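Local coordinates for protein 4-dehydrase (Streptomyces venezuelae, PDB 2PO3) that probably acts as a pyridoxal-phosphate-dependent sugar aminotransferase of the DegT/DnrJ/EryC1 family in the biosynthesis of desosamine, at residues Q81-M95 with A106-D118. Residues are numbered along the deposited sequence; the frame is centred on the assembly and turned at random.
Sequences QLLAHAAGLTGEVIM and ALRWIGLTPVFAD
Gln81 donates from NE2 to the backbone O of Ala106, 2.9 Å away. The acceptor lies in the amide plane, and the bond uses an in-plane carbonyl lone pair. The same NE2 sits obliquely 3.3 Å from Trp109 CD1, the amide and indole planes only 20° apart. One turn on, Ile110 CD1 lies over one face of the His85 ring, 4.0 Å from its centroid, a CH-pi contact. Ile110 CG1 stands between its backbone N and carbonyl carbon (chi1 51°), which carries CD1 to Ala84 CB as well. Ala84 CB also meets Leu107 CD2 and Leu112 CD1.

The strands pair in parallel from Glu92-Thr113 to Met95-Phe116. Val93 and Met95 use both N and O toward the partner strand, and Gly91 O takes Thr113 N. Met95 lies beside Pro114, SD to CB 3.9 Å. Its bent end (chi3 64°) brings CE within 3.8 Å of Leu107 CD1. Its SD is oblique to the Phe116 ring, a Met-aromatic contact. On the opposite face of the sheet, the Glu92 and Val115 side chains cross at a slant, and Val115 CG2 touches the Glu92 chain from CB to the carboxylate, which is held by Arg138 and Thr136.

Leu112 O receives both NE and NH2 of Arg108, side-on. This ties Arg108, in the last turn of the helix, to Leu112, which closes the Schellman motif with Gly111 at C-prime. His85 NE2 bonds to Trp109 O of the second subunit, so the helix ends reach the dimer interface. The contact belongs to a right-handed beta-alpha-beta crossover: strand 92-96, helix 102-109, then strand 113-117 at the sheet edge within this chain, with strand 139-145 flanking 92-96 and helix 76-87 packed against 102-109.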
ATOM      1  N   GLN A  81       5.728  -3.027   8.624  1.00 14.11           N
ATOM      2  CA  GLN A  81       5.708  -4.446   8.255  1.00 17.00           C
ATOM      3  C   GLN A  81       6.982  -4.875   7.530  1.00 19.56           C
ATOM      4  O   GLN A  81       7.557  -5.950   7.804  1.00 17.53           O
ATOM      5  CB  GLN A  81       4.449  -4.756   7.432  1.00 18.09           C
ATOM      6  CG  GLN A  81       3.201  -4.643   8.341  1.00 24.12           C
ATOM      7  CD  GLN A  81       1.917  -4.392   7.586  1.00 30.88           C
ATOM      8  OE1 GLN A  81       1.951  -4.106   6.399  1.00 21.58           O
ATOM      9  NE2 GLN A  81       0.766  -4.475   8.243  1.00 18.39           N
ATOM     10  N   LEU A  82       7.459  -4.039   6.604  1.00 22.81           N
ATOM     11  CA  LEU A  82       8.698  -4.420   5.917  1.00 24.39           C
ATOM     12  C   LEU A  82       9.872  -4.482   6.880  1.00 16.78           C
ATOM     13  O   LEU A  82      10.722  -5.347   6.788  1.00 20.62           O
ATOM     14  CB  LEU A  82       9.165  -3.513   4.750  1.00 18.68           C
ATOM     15  CG  LEU A  82       8.119  -3.152   3.716  1.00 23.49           C
ATOM     16  CD1 LEU A  82       8.545  -1.863   3.022  1.00 16.78           C
ATOM     17  CD2 LEU A  82       8.070  -4.231   2.633  1.00 26.77           C
ATOM     18  N   LEU A  83       9.931  -3.513   7.773  1.00 18.78           N
ATOM     19  CA  LEU A  83      11.023  -3.445   8.725  1.00 22.29           C
ATOM     20  C   LEU A  83      11.071  -4.702   9.555  1.00 26.38           C
ATOM     21  O   LEU A  83      12.096  -5.364   9.652  1.00 19.87           O
ATOM     22  CB  LEU A  83      10.819  -2.183   9.572  1.00 24.15           C
ATOM     23  CG  LEU A  83      11.884  -2.037  10.637  1.00 23.15           C
ATOM     24  CD1 LEU A  83      13.280  -2.209  10.030  1.00 18.96           C
ATOM     25  CD2 LEU A  83      11.755  -0.656  11.236  1.00 23.95           C
ATOM     26  N   ALA A  84       9.913  -5.020  10.126  1.00 20.11           N
ATOM     27  CA  ALA A  84       9.791  -6.213  10.919  1.00 17.01           C
ATOM     28  C   ALA A  84      10.276  -7.402  10.136  1.00 25.16           C
ATOM     29  O   ALA A  84      11.223  -8.044  10.588  1.00 30.05           O
ATOM     30  CB  ALA A  84       8.378  -6.467  11.418  1.00 17.52           C
ATOM     31  N   HIS A  85       9.643  -7.689   8.983  1.00 27.40           N
ATOM     32  CA  HIS A  85      10.022  -8.830   8.147  1.00 23.29           C
ATOM     33  C   HIS A  85      11.474  -8.828   7.756  1.00 28.83           C
ATOM     34  O   HIS A  85      12.111  -9.864   7.868  1.00 33.51           O
ATOM     35  CB  HIS A  85       9.146  -9.089   6.911  1.00 19.46           C
ATOM     36  CG  HIS A  85       7.877  -9.834   7.205  1.00 19.18           C
ATOM     37  ND1 HIS A  85       7.818 -10.885   8.109  1.00 21.47           N
ATOM     38  CD2 HIS A  85       6.620  -9.653   6.680  1.00 17.90           C
ATOM     39  CE1 HIS A  85       6.546 -11.311   8.090  1.00 20.18           C
ATOM     40  NE2 HIS A  85       5.788 -10.589   7.240  1.00 16.62           N
ATOM     41  N   ALA A  86      11.978  -7.680   7.294  1.00 22.31           N
ATOM     42  CA  ALA A  86      13.384  -7.549   6.890  1.00 21.19           C
ATOM     43  C   ALA A  86      14.363  -7.916   8.013  1.00 31.92           C
ATOM     44  O   ALA A  86      15.426  -8.486   7.782  1.00 34.33           O
ATOM     45  CB  ALA A  86      13.689  -6.128   6.388  1.00 19.11           C
ATOM     46  N   ALA A  87      13.982  -7.567   9.242  1.00 32.57           N
ATOM     47  CA  ALA A  87      14.784  -7.805  10.428  1.00 29.57           C
ATOM     48  C   ALA A  87      14.616  -9.174  11.063  1.00 30.64           C
ATOM     49  O   ALA A  87      15.330  -9.517  12.009  1.00 37.86           O
ATOM     50  CB  ALA A  87      14.528  -6.709  11.444  1.00 24.87           C
ATOM     51  N   GLY A  88      13.668  -9.949  10.555  1.00 20.56           N
ATOM     52  CA  GLY A  88      13.401 -11.295  11.086  1.00 19.39           C
ATOM     53  C   GLY A  88      12.805 -11.333  12.492  1.00 26.63           C
ATOM     54  O   GLY A  88      13.038 -12.296  13.227  1.00 26.09           O
ATOM     55  N   LEU A  89      12.044 -10.288  12.840  1.00 23.15           N
ATOM     56  CA  LEU A  89      11.438 -10.176  14.141  1.00 21.96           C
ATOM     57  C   LEU A  89      10.505 -11.313  14.346  1.00 27.76           C
ATOM     58  O   LEU A  89       9.868 -11.723  13.415  1.00 26.30           O
ATOM     59  CB  LEU A  89      10.608  -8.887  14.307  1.00 18.64           C
ATOM     60  CG  LEU A  89      11.473  -7.652  14.168  1.00 26.44           C
ATOM     61  CD1 LEU A  89      10.679  -6.393  14.534  1.00 20.71           C
ATOM     62  CD2 LEU A  89      12.710  -7.793  15.047  1.00 28.14           C
ATOM     63  N   THR A  90      10.425 -11.793  15.575  1.00 29.42           N
ATOM     64  CA  THR A  90       9.536 -12.875  15.903  1.00 16.30           C
ATOM     65  C   THR A  90       8.902 -12.625  17.256  1.00 24.85           C
ATOM     66  O   THR A  90       9.382 -11.885  18.124  1.00 16.70           O
ATOM     67  CB  THR A  90      10.301 -14.220  15.978  1.00 32.26           C
ATOM     68  OG1 THR A  90      11.374 -14.100  16.889  1.00 25.39           O
ATOM     69  CG2 THR A  90      10.821 -14.613  14.600  1.00 29.62           C
ATOM     70  N   GLY A  91       7.779 -13.275  17.451  1.00 22.95           N
ATOM     71  CA  GLY A  91       7.102 -13.177  18.726  1.00 22.62           C
ATOM     72  C   GLY A  91       6.566 -11.836  19.174  1.00 32.84           C
ATOM     73  O   GLY A  91       5.673 -11.264  18.548  1.00 25.50           O
ATOM     74  N   GLU A  92       7.127 -11.381  20.287  1.00 23.78           N
ATOM     75  CA  GLU A  92       6.705 -10.164  20.926  1.00 18.18           C
ATOM     76  C   GLU A  92       7.519  -8.949  20.660  1.00 18.89           C
ATOM     77  O   GLU A  92       8.753  -9.019  20.570  1.00 19.49           O
ATOM     78  CB  GLU A  92       6.728 -10.409  22.461  1.00 21.00           C
ATOM     79  CG  GLU A  92       5.662 -11.433  22.894  1.00 19.84           C
ATOM     80  CD  GLU A  92       5.709 -11.795  24.354  1.00 17.44           C
ATOM     81  OE1 GLU A  92       6.408 -11.236  25.181  1.00 32.06           O
ATOM     82  OE2 GLU A  92       4.909 -12.793  24.616  1.00 33.30           O
ATOM     83  N   VAL A  93       6.767  -7.849  20.592  1.00 25.28           N
ATOM     84  CA  VAL A  93       7.339  -6.530  20.381  1.00 28.45           C
ATOM     85  C   VAL A  93       6.819  -5.544  21.418  1.00 21.08           C
ATOM     86  O   VAL A  93       5.624  -5.270  21.555  1.00 22.61           O
ATOM     87  CB  VAL A  93       7.217  -5.995  18.964  1.00 26.93           C
ATOM     88  CG1 VAL A  93       7.884  -4.613  18.897  1.00 20.32           C
ATOM     89  CG2 VAL A  93       7.855  -6.972  17.974  1.00 19.92           C
ATOM     90  N   ILE A  94       7.751  -5.026  22.177  1.00 17.62           N
ATOM     91  CA  ILE A  94       7.367  -4.114  23.196  1.00 22.50           C
ATOM     92  C   ILE A  94       7.201  -2.716  22.638  1.00 23.44           C
ATOM     93  O   ILE A  94       8.080  -2.205  21.958  1.00 20.34           O
ATOM     94  CB  ILE A  94       8.407  -4.133  24.301  1.00 29.33           C
ATOM     95  CG1 ILE A  94       8.338  -5.479  25.037  1.00 17.86           C
ATOM     96  CG2 ILE A  94       8.162  -2.938  25.247  1.00 30.11           C
ATOM     97  CD1 ILE A  94       9.468  -5.711  26.059  1.00 17.83           C
ATOM     98  N   MET A  95       6.071  -2.115  22.978  1.00 20.33           N
ATOM     99  CA  MET A  95       5.745  -0.787  22.508  1.00 20.32           C
ATOM    100  C   MET A  95       4.730  -0.038  23.397  1.00 24.92           C
ATOM    101  O   MET A  95       3.970  -0.617  24.195  1.00 26.10           O
ATOM    102  CB  MET A  95       5.162  -0.948  21.072  1.00 21.78           C
ATOM    103  CG  MET A  95       3.811  -1.700  21.048  1.00 19.14           C
ATOM    104  SD  MET A  95       2.995  -1.866  19.408  1.00 19.38           S
ATOM    105  CE  MET A  95       4.192  -2.875  18.531  1.00 14.13           C
ATOM    106  N   ALA A 106      -0.003  -2.835  12.739  1.00 18.94           N
ATOM    107  CA  ALA A 106       0.883  -3.118  11.613  1.00 14.79           C
ATOM    108  C   ALA A 106       1.584  -4.445  11.803  1.00 25.81           C
ATOM    109  O   ALA A 106       1.773  -5.243  10.867  1.00 18.13           O
ATOM    110  CB  ALA A 106       1.929  -2.018  11.482  1.00 13.50           C
ATOM    111  N   LEU A 107       1.967  -4.672  13.059  1.00 18.96           N
ATOM    112  CA  LEU A 107       2.691  -5.902  13.365  1.00 24.26           C
ATOM    113  C   LEU A 107       1.815  -7.094  13.572  1.00 18.94           C
ATOM    114  O   LEU A 107       2.204  -8.189  13.217  1.00 16.37           O
ATOM    115  CB  LEU A 107       3.655  -5.738  14.539  1.00 19.66           C
ATOM    116  CG  LEU A 107       4.586  -4.563  14.286  1.00 28.43           C
ATOM    117  CD1 LEU A 107       5.591  -4.543  15.414  1.00 27.90           C
ATOM    118  CD2 LEU A 107       5.258  -4.681  12.902  1.00 20.03           C
ATOM    119  N   ARG A 108       0.650  -6.850  14.145  1.00 20.99           N
ATOM    120  CA  ARG A 108      -0.324  -7.888  14.398  1.00 18.89           C
ATOM    121  C   ARG A 108      -0.816  -8.507  13.082  1.00 26.62           C
ATOM    122  O   ARG A 108      -1.127  -9.695  12.982  1.00 26.37           O
ATOM    123  CB  ARG A 108      -1.497  -7.312  15.199  1.00 23.53           C
ATOM    124  CG  ARG A 108      -2.703  -8.245  15.280  1.00 16.26           C
ATOM    125  CD  ARG A 108      -2.558  -9.213  16.458  1.00 34.47           C
ATOM    126  NE  ARG A 108      -1.440 -10.171  16.349  1.00 27.94           N
ATOM    127  CZ  ARG A 108      -1.546 -11.297  15.648  1.00 24.83           C
ATOM    128  NH1 ARG A 108      -2.680 -11.584  14.991  1.00 26.36           N
ATOM    129  NH2 ARG A 108      -0.502 -12.134  15.583  1.00 27.27           N
ATOM    130  N   TRP A 109      -0.891  -7.653  12.072  1.00 16.21           N
ATOM    131  CA  TRP A 109      -1.339  -7.997  10.717  1.00 18.26           C
ATOM    132  C   TRP A 109      -0.467  -9.060  10.093  1.00 23.55           C
ATOM    133  O   TRP A 109      -0.962  -9.931   9.367  1.00 23.89           O
ATOM    134  CB  TRP A 109      -1.242  -6.732   9.846  1.00 17.76           C
ATOM    135  CG  TRP A 109      -1.884  -6.891   8.520  1.00 14.90           C
ATOM    136  CD1 TRP A 109      -1.234  -6.998   7.338  1.00 18.10           C
ATOM    137  CD2 TRP A 109      -3.299  -6.940   8.228  1.00 15.98           C
ATOM    138  NE1 TRP A 109      -2.162  -7.117   6.313  1.00 22.78           N
ATOM    139  CE2 TRP A 109      -3.433  -7.104   6.826  1.00 21.88           C
ATOM    140  CE3 TRP A 109      -4.466  -6.920   9.005  1.00 18.38           C
ATOM    141  CZ2 TRP A 109      -4.693  -7.193   6.201  1.00 18.67           C
ATOM    142  CZ3 TRP A 109      -5.707  -7.021   8.394  1.00 16.82           C
ATOM    143  CH2 TRP A 109      -5.818  -7.139   7.000  1.00 17.48           C
ATOM    144  N   ILE A 110       0.845  -8.979  10.395  1.00 22.22           N
ATOM    145  CA  ILE A 110       1.805  -9.945   9.868  1.00 21.14           C
ATOM    146  C   ILE A 110       2.154 -11.023  10.875  1.00 21.61           C
ATOM    147  O   ILE A 110       3.198 -11.642  10.753  1.00 18.18           O
ATOM    148  CB  ILE A 110       3.064  -9.302   9.347  1.00 19.79           C
ATOM    149  CG1 ILE A 110       3.645  -8.366  10.398  1.00 15.28           C
ATOM    150  CG2 ILE A 110       2.754  -8.518   8.076  1.00 19.17           C
ATOM    151  CD1 ILE A 110       5.112  -8.053  10.117  1.00 13.45           C
ATOM    152  N   GLY A 111       1.272 -11.193  11.875  1.00 27.69           N
ATOM    153  CA  GLY A 111       1.420 -12.202  12.921  1.00 25.35           C
ATOM    154  C   GLY A 111       2.287 -11.932  14.164  1.00 29.31           C
ATOM    155  O   GLY A 111       2.561 -12.866  14.886  1.00 28.25           O
ATOM    156  N   LEU A 112       2.741 -10.713  14.450  1.00 21.59           N
ATOM    157  CA  LEU A 112       3.537 -10.468  15.646  1.00 17.98           C
ATOM    158  C   LEU A 112       2.652 -10.186  16.869  1.00 21.98           C
ATOM    159  O   LEU A 112       1.421 -10.072  16.783  1.00 22.19           O
ATOM    160  CB  LEU A 112       4.677  -9.432  15.492  1.00 20.26           C
ATOM    161  CG  LEU A 112       5.726  -9.860  14.474  1.00 21.40           C
ATOM    162  CD1 LEU A 112       6.446  -8.626  13.955  1.00 20.61           C
ATOM    163  CD2 LEU A 112       6.759 -10.762  15.138  1.00 19.16           C
ATOM    164  N   THR A 113       3.286 -10.053  18.035  1.00 19.57           N
ATOM    165  CA  THR A 113       2.568  -9.824  19.289  1.00 20.97           C
ATOM    166  C   THR A 113       3.001  -8.575  20.020  1.00 24.30           C
ATOM    167  O   THR A 113       4.057  -8.491  20.725  1.00 24.64           O
ATOM    168  CB  THR A 113       2.801 -11.025  20.253  1.00 43.59           C
ATOM    169  OG1 THR A 113       2.438 -12.221  19.622  1.00 30.51           O
ATOM    170  CG2 THR A 113       2.043 -10.883  21.578  1.00 24.51           C
ATOM    171  N   PRO A 114       2.156  -7.560  19.855  1.00 27.25           N
ATOM    172  CA  PRO A 114       2.474  -6.325  20.518  1.00 26.44           C
ATOM    173  C   PRO A 114       2.463  -6.509  22.031  1.00 30.19           C
ATOM    174  O   PRO A 114       1.568  -7.165  22.578  1.00 21.82           O
ATOM    175  CB  PRO A 114       1.347  -5.377  20.127  1.00 22.33           C
ATOM    176  CG  PRO A 114       0.687  -5.928  18.877  1.00 21.31           C
ATOM    177  CD  PRO A 114       1.060  -7.395  18.849  1.00 21.23           C
ATOM    178  N   VAL A 115       3.450  -5.936  22.699  1.00 21.99           N
ATOM    179  CA  VAL A 115       3.490  -6.006  24.148  1.00 25.59           C
ATOM    180  C   VAL A 115       3.595  -4.591  24.703  1.00 22.13           C
ATOM    181  O   VAL A 115       4.616  -3.915  24.551  1.00 22.51           O
ATOM    182  CB  VAL A 115       4.477  -7.001  24.763  1.00 29.30           C
ATOM    183  CG1 VAL A 115       4.416  -6.811  26.275  1.00 33.63           C
ATOM    184  CG2 VAL A 115       4.088  -8.455  24.448  1.00 23.66           C
ATOM    185  N   PHE A 116       2.502  -4.161  25.320  1.00 15.62           N
ATOM    186  CA  PHE A 116       2.336  -2.809  25.896  1.00 14.24           C
ATOM    187  C   PHE A 116       2.998  -2.459  27.243  1.00 24.39           C
ATOM    188  O   PHE A 116       2.831  -3.125  28.281  1.00 27.28           O
ATOM    189  CB  PHE A 116       0.855  -2.364  25.892  1.00 19.33           C
ATOM    190  CG  PHE A 116       0.264  -2.390  24.510  1.00 23.85           C
ATOM    191  CD1 PHE A 116      -0.832  -3.206  24.202  1.00 20.25           C
ATOM    192  CD2 PHE A 116       0.816  -1.576  23.516  1.00 28.86           C
ATOM    193  CE1 PHE A 116      -1.399  -3.209  22.922  1.00 20.22           C
ATOM    194  CE2 PHE A 116       0.271  -1.586  22.229  1.00 27.98           C
ATOM    195  CZ  PHE A 116      -0.828  -2.402  21.932  1.00 22.97           C
ATOM    196  N   ALA A 117       3.770  -1.365  27.221  1.00 20.92           N
ATOM    197  CA  ALA A 117       4.441  -0.836  28.414  1.00 32.73           C
ATOM    198  C   ALA A 117       4.063   0.652  28.592  1.00 34.41           C
ATOM    199  O   ALA A 117       3.836   1.362  27.608  1.00 30.27           O
ATOM    200  CB  ALA A 117       5.939  -1.131  28.454  1.00 36.87           C
ATOM    201  N   ASP A 118       3.983   1.132  29.837  1.00 25.03           N
ATOM    202  CA  ASP A 118       3.604   2.507  30.179  1.00 27.98           C
ATOM    203  C   ASP A 118       4.556   3.611  29.712  1.00 29.34           C
ATOM    204  O   ASP A 118       5.732   3.328  29.412  1.00 24.60           O
ATOM    205  CB  ASP A 118       3.208   2.659  31.680  1.00 24.92           C
ATOM    206  CG  ASP A 118       2.018   3.561  31.870  1.00 30.52           C
ATOM    207  OD1 ASP A 118       1.460   4.143  30.936  1.00 25.73           O
ATOM    208  OD2 ASP A 118       1.662   3.664  33.134  1.00 26.87           O
TER